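Local atomic coordinates of uracil-DNA glycosylase (PDB entry 4ZBY), a protein that belongs to the uracil-DNA glycosylase superfamily, carries an iron/sulfur cluster and holds uracil in a pocket at the ends of neighbouring strands of its central sheet. Residues Gly41-Glu46 / Asn82-Arg87; Arg53-Ala58 / Val78-Val83. All coordinates share one frame; numbering follows the deposited sequence. Where two conformers were deposited one is given.

Contact 1: Gly41-Glu46 / Asn82-Arg87. With URA (uracil), chain C; SF4 (iron/sulfur cluster), chain B.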
# COMPACT_ATOMS: atom_id res chain seq x y z
N GLY A 41 -1.98 -0.47 -0.50
CA GLY A 41 -3.16 -1.25 -0.84
C GLY A 41 -3.67 -0.98 -2.24
O GLY A 41 -2.99 -0.43 -3.10
N GLU A 42 -4.91 -1.40 -2.48
CA GLU A 42 -5.56 -1.28 -3.78
C GLU A 42 -6.17 0.11 -4.03
O GLU A 42 -5.71 0.87 -4.89
CB GLU A 42 -6.65 -2.35 -3.90
CG GLU A 42 -7.46 -2.26 -5.20
CD GLU A 42 -8.61 -3.25 -5.26
OE1 GLU A 42 -8.73 -4.10 -4.34
OE2 GLU A 42 -9.40 -3.17 -6.23
N ALA A 43 -7.21 0.41 -3.27
CA ALA A 43 -7.94 1.67 -3.41
C ALA A 43 -8.78 1.88 -2.16
O ALA A 43 -9.09 0.91 -1.45
CB ALA A 43 -8.82 1.68 -4.69
N PRO A 44 -9.16 3.13 -1.90
CA PRO A 44 -10.04 3.43 -0.77
C PRO A 44 -11.35 2.67 -0.83
O PRO A 44 -11.94 2.50 -1.90
CB PRO A 44 -10.33 4.94 -0.92
CG PRO A 44 -9.25 5.46 -1.75
CD PRO A 44 -8.72 4.35 -2.60
N GLY A 45 -11.84 2.25 0.33
CA GLY A 45 -13.21 1.81 0.40
C GLY A 45 -14.13 2.91 0.91
O GLY A 45 -13.79 4.10 0.87
N GLU A 46 -15.30 2.50 1.40
CA GLU A 46 -16.32 3.45 1.81
C GLU A 46 -15.88 4.36 2.96
O GLU A 46 -16.09 5.58 2.91
CB GLU A 46 -17.59 2.68 2.23
CG GLU A 46 -18.75 3.57 2.61
CD GLU A 46 -20.00 2.77 2.98
OE1 GLU A 46 -19.93 1.53 3.02
OE2 GLU A 46 -21.05 3.41 3.23
N ASN A 82 -2.28 3.75 -1.22
CA ASN A 82 -2.86 2.82 -2.18
C ASN A 82 -2.39 3.16 -3.58
O ASN A 82 -1.99 4.28 -3.83
CB ASN A 82 -4.39 2.86 -2.17
CG ASN A 82 -4.99 2.41 -0.85
OD1 ASN A 82 -4.98 1.23 -0.53
ND2 ASN A 82 -5.52 3.35 -0.08
N VAL A 83 -2.48 2.19 -4.49
CA VAL A 83 -2.07 2.45 -5.87
C VAL A 83 -3.06 3.40 -6.56
O VAL A 83 -2.66 4.22 -7.40
CB VAL A 83 -1.92 1.12 -6.65
CG1 VAL A 83 -3.24 0.37 -6.71
CG2 VAL A 83 -1.36 1.36 -8.05
N VAL A 84 -4.34 3.33 -6.19
CA VAL A 84 -5.34 4.26 -6.68
C VAL A 84 -5.89 5.00 -5.46
O VAL A 84 -6.10 4.40 -4.40
CB VAL A 84 -6.47 3.53 -7.44
CG1 VAL A 84 -7.69 4.41 -7.64
CG2 VAL A 84 -5.91 3.06 -8.79
N LYS A 85 -6.11 6.30 -5.61
CA LYS A 85 -6.39 7.10 -4.43
C LYS A 85 -7.82 7.63 -4.28
O LYS A 85 -8.15 8.33 -3.31
CB LYS A 85 -5.35 8.23 -4.37
CG LYS A 85 -3.94 7.64 -4.09
CD LYS A 85 -2.86 8.59 -4.51
CE LYS A 85 -1.58 8.32 -3.75
NZ LYS A 85 -0.96 6.97 -3.99
N CYS A 86 -8.71 7.23 -5.19
CA CYS A 86 -10.14 7.49 -5.03
C CYS A 86 -10.92 6.18 -5.05
O CYS A 86 -10.50 5.22 -5.67
CB CYS A 86 -10.66 8.41 -6.12
SG CYS A 86 -9.85 10.03 -6.00
N ARG A 87 -12.03 6.17 -4.33
CA ARG A 87 -12.92 4.99 -4.26
C ARG A 87 -13.62 4.70 -5.57
O ARG A 87 -14.40 5.50 -6.05
CB ARG A 87 -13.97 5.20 -3.17
CG ARG A 87 -14.87 4.00 -2.91
CD ARG A 87 -16.14 4.43 -2.19
NE ARG A 87 -16.91 3.28 -1.74
CZ ARG A 87 -18.12 3.35 -1.20
NH1 ARG A 87 -18.73 2.24 -0.81
NH2 ARG A 87 -18.72 4.52 -1.05
N1 URA C . -8.68 -1.30 0.98
C2 URA C . -7.53 -0.84 0.44
O2 URA C . -6.97 -1.38 -0.50
N3 URA C . -7.13 0.37 0.85
C4 URA C . -7.75 1.16 1.76
O4 URA C . -7.23 2.21 2.10
C5 URA C . -8.94 0.64 2.31
C6 URA C . -9.38 -0.58 1.93
FE1 SF4 B . -8.06 9.36 -10.37
FE2 SF4 B . -6.78 11.51 -9.46
FE3 SF4 B . -8.39 10.11 -7.80
FE4 SF4 B . -6.07 9.08 -8.60
S1 SF4 B . -6.35 10.90 -7.28
S2 SF4 B . -8.04 8.00 -8.52
S3 SF4 B . -5.91 9.88 -10.73
S4 SF4 B . -9.01 11.27 -9.71
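Gly41-Glu46 and Asn82-Arg87 form a buried, largely backbone-to-backbone contact where the adjacent parallel strands 37-41 and 79-82 run out into loops. Gly41 and Asn82 make the last parallel bridge, and two hydrogen bonds prolong the pairing past it: Val83 N to Gly41 O (3.0 Å) and Val84 N to Glu42 O (3.1 Å).

Gly41 suits its place because, having no side chain, it leaves room for the amide oxygen of Asn82. With CG beside its own backbone N (chi1 -64°), Asn82 presents OD1 to N3 of uracil, which donates to it over 2.7 Å in a nearly straight bond (168°). Glu42 N reaches uracil O2 at 2.9 Å, and Ala43 N adds a weak bond to the same oxygen. Behind Asn82, Lys85 bends at its last torsion and brings NZ to Asn82 O, and NZ also binds Thr81 OG1 and Gln109 OE1, so three oxygens surround the buried amino group.

Pro44, compact and lacking an N-H, lays its ring along the second loop, CD resting 3.2 Å from Val84 O and CG against Lys85 O. Further out, the extended Arg87 lies alongside Glu46, with Glu46 CA over the centre of one guanidinium face and Glu46 CB 3.3 Å from Arg87 NH1. Their charged planes are only 10° apart, but the carboxylate is not in salt-bridge contact with Arg87; it pairs with Lys50 instead.

Cys86 turns away from 41-46, and its SG binds the iron FE3 of the cluster (2.3 Å). Segment 82-87 thus serves both sites, with uracil at Asn82 and the cluster at Cys86, while 41-46 completes the uracil side, as in cluster-bearing uracil-DNA glycosylases.

Contact 2: Arg53-Ala58 / Val78-Val83. With URA (uracil), chain C.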
# COMPACT_ATOMS: atom_id res chain seq x y z
N ARG A 53 -8.81 9.14 4.52
CA ARG A 53 -7.70 8.46 5.20
C ARG A 53 -7.66 7.01 4.73
O ARG A 53 -8.70 6.44 4.50
CB ARG A 53 -7.89 8.48 6.71
CG ARG A 53 -8.25 9.82 7.31
CD ARG A 53 -8.33 9.68 8.80
NE ARG A 53 -7.14 8.97 9.26
CZ ARG A 53 -7.05 8.34 10.42
NH1 ARG A 53 -8.08 8.35 11.27
NH2 ARG A 53 -5.93 7.71 10.74
N PRO A 54 -6.46 6.42 4.58
CA PRO A 54 -6.38 5.03 4.12
C PRO A 54 -6.62 4.04 5.26
O PRO A 54 -6.33 4.33 6.43
CB PRO A 54 -4.95 4.92 3.58
CG PRO A 54 -4.19 5.87 4.45
CD PRO A 54 -5.12 7.02 4.76
N PHE A 55 -7.16 2.88 4.91
CA PHE A 55 -7.27 1.76 5.84
C PHE A 55 -7.84 2.16 7.22
O PHE A 55 -7.18 2.06 8.28
CB PHE A 55 -5.89 1.08 5.96
CG PHE A 55 -5.54 0.20 4.78
CD1 PHE A 55 -6.22 -1.00 4.57
CD2 PHE A 55 -4.57 0.58 3.86
CE1 PHE A 55 -5.90 -1.81 3.50
CE2 PHE A 55 -4.27 -0.22 2.78
CZ PHE A 55 -4.92 -1.42 2.60
N VAL A 56 -9.10 2.60 7.21
CA VAL A 56 -9.79 2.97 8.46
C VAL A 56 -11.08 2.18 8.71
O VAL A 56 -11.68 2.28 9.77
CB VAL A 56 -10.12 4.49 8.51
CG1 VAL A 56 -8.86 5.29 8.75
CG2 VAL A 56 -10.84 4.98 7.25
N GLY A 57 -11.50 1.42 7.72
CA GLY A 57 -12.65 0.54 7.88
C GLY A 57 -12.22 -0.75 8.57
O GLY A 57 -11.13 -0.81 9.14
N ALA A 58 -13.07 -1.78 8.52
CA ALA A 58 -12.76 -3.06 9.17
C ALA A 58 -11.41 -3.65 8.74
O ALA A 58 -10.61 -4.08 9.57
CB ALA A 58 -13.87 -4.07 8.89
N VAL A 78 4.85 4.57 10.21
CA VAL A 78 4.96 3.94 8.88
C VAL A 78 4.29 4.86 7.87
O VAL A 78 3.82 5.95 8.24
CB VAL A 78 4.31 2.56 8.86
CG1 VAL A 78 5.06 1.67 9.86
CG2 VAL A 78 2.82 2.64 9.20
N PHE A 79 4.29 4.48 6.59
CA PHE A 79 3.54 5.24 5.60
C PHE A 79 2.57 4.31 4.92
O PHE A 79 2.93 3.19 4.56
CB PHE A 79 4.46 5.92 4.57
CG PHE A 79 3.74 6.94 3.73
CD1 PHE A 79 3.12 6.57 2.55
CD2 PHE A 79 3.66 8.28 4.15
CE1 PHE A 79 2.44 7.52 1.77
CE2 PHE A 79 2.98 9.23 3.39
CZ PHE A 79 2.36 8.83 2.20
N ILE A 80 1.32 4.76 4.78
CA ILE A 80 0.26 3.89 4.26
C ILE A 80 -0.48 4.59 3.13
O ILE A 80 -0.93 5.72 3.29
CB ILE A 80 -0.76 3.54 5.36
CG1 ILE A 80 -0.08 2.78 6.51
CG2 ILE A 80 -1.92 2.73 4.76
CD1 ILE A 80 -1.01 2.60 7.75
N THR A 81 -0.57 3.93 1.98
CA THR A 81 -1.30 4.51 0.87
C THR A 81 -1.83 3.39 -0.02
O THR A 81 -1.86 2.23 0.40
CB THR A 81 -0.42 5.52 0.10
OG1 THR A 81 -1.22 6.21 -0.88
CG2 THR A 81 0.76 4.84 -0.58
N ASN A 82 -2.28 3.75 -1.22
CA ASN A 82 -2.86 2.82 -2.18
C ASN A 82 -2.39 3.16 -3.58
O ASN A 82 -1.99 4.28 -3.83
CB ASN A 82 -4.39 2.86 -2.17
CG ASN A 82 -4.99 2.41 -0.85
OD1 ASN A 82 -4.98 1.23 -0.53
ND2 ASN A 82 -5.52 3.35 -0.08
N VAL A 83 -2.48 2.19 -4.49
CA VAL A 83 -2.07 2.45 -5.87
C VAL A 83 -3.06 3.40 -6.56
O VAL A 83 -2.66 4.22 -7.40
CB VAL A 83 -1.92 1.12 -6.65
CG1 VAL A 83 -3.24 0.37 -6.71
CG2 VAL A 83 -1.36 1.36 -8.05
N1 URA C . -8.68 -1.30 0.98
C2 URA C . -7.53 -0.84 0.44
O2 URA C . -6.97 -1.38 -0.50
N3 URA C . -7.13 0.37 0.85
C4 URA C . -7.75 1.16 1.76
O4 URA C . -7.23 2.21 2.10
C5 URA C . -8.94 0.64 2.31
C6 URA C . -9.38 -0.58 1.93
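Uracil O4 is gripped from both segments: Phe55 N donates to it over 2.9 Å from the loop Arg53-Ala58, and Asn82 ND2 over 3.0 Å from the end of strand 79-82. The site is the uracil pocket of the uracil-DNA glycosylase fold, where loops beside the central sheet and the end of strand 79-82 line the ligand. Between protein segments the contact is packing alone.

Phe55 supplies the flat wall. Uracil N3 lies 3.3 Å above one face of its ring, offset toward the rim, so the broad apolar face covers the base while the N-H of the same residue holds O4. Both phi and psi of Phe55 are positive (48° and 64°), an uncommon backbone turn for a residue with a side chain, consistent with N-H and ring both meeting the ligand. Arg75 hydrogen-bonds the carbonyls of Pro54 and Phe55, while Glu48 takes the N-H groups of Val56 and Gly57. His164, itself bonded to uracil, meets the Phe55 ring.

Ile80, on the strand, packs against the loop. Its CG2 branch stands anti to the backbone N and meets the edge of the Phe55 ring at CD2 (3.5 Å), near the ring plane. The same methyl packs 3.9 Å from Pro54 CG, so one branched aliphatic side chain touches both loop residues. The proline ring, rigid and apolar, brings CG to 3.5 Å from the backbone oxygen Ile80 O. At the neighbouring carbon of the Phe55 ring, CE2, Asn82 OD1 approaches obliquely at 3.7 Å.

In the fold
Contacts 1 and 2 lie side by side, their centres about 8 Å apart, and share Asn82 and Val83. In chain order, Gly41-Glu46 leaves strand 37-41, helix 46-51 leads to Arg53-Ala58, and helix 58-71 precedes strand 79-82, which enters contact 2 and runs on into the loop of contact 1. Strands 37-41 and 79-82 are parallel neighbours in the mixed sheet, joined by a probable hydrogen bond from Gly41 N to Thr81 O, while Gly41 CA also packs on Phe55 CZ. Both contacts touch uracil and supply parts of its pocket, and contact 1 alone continues to the iron/sulfur cluster, linking the two sites through a few residues.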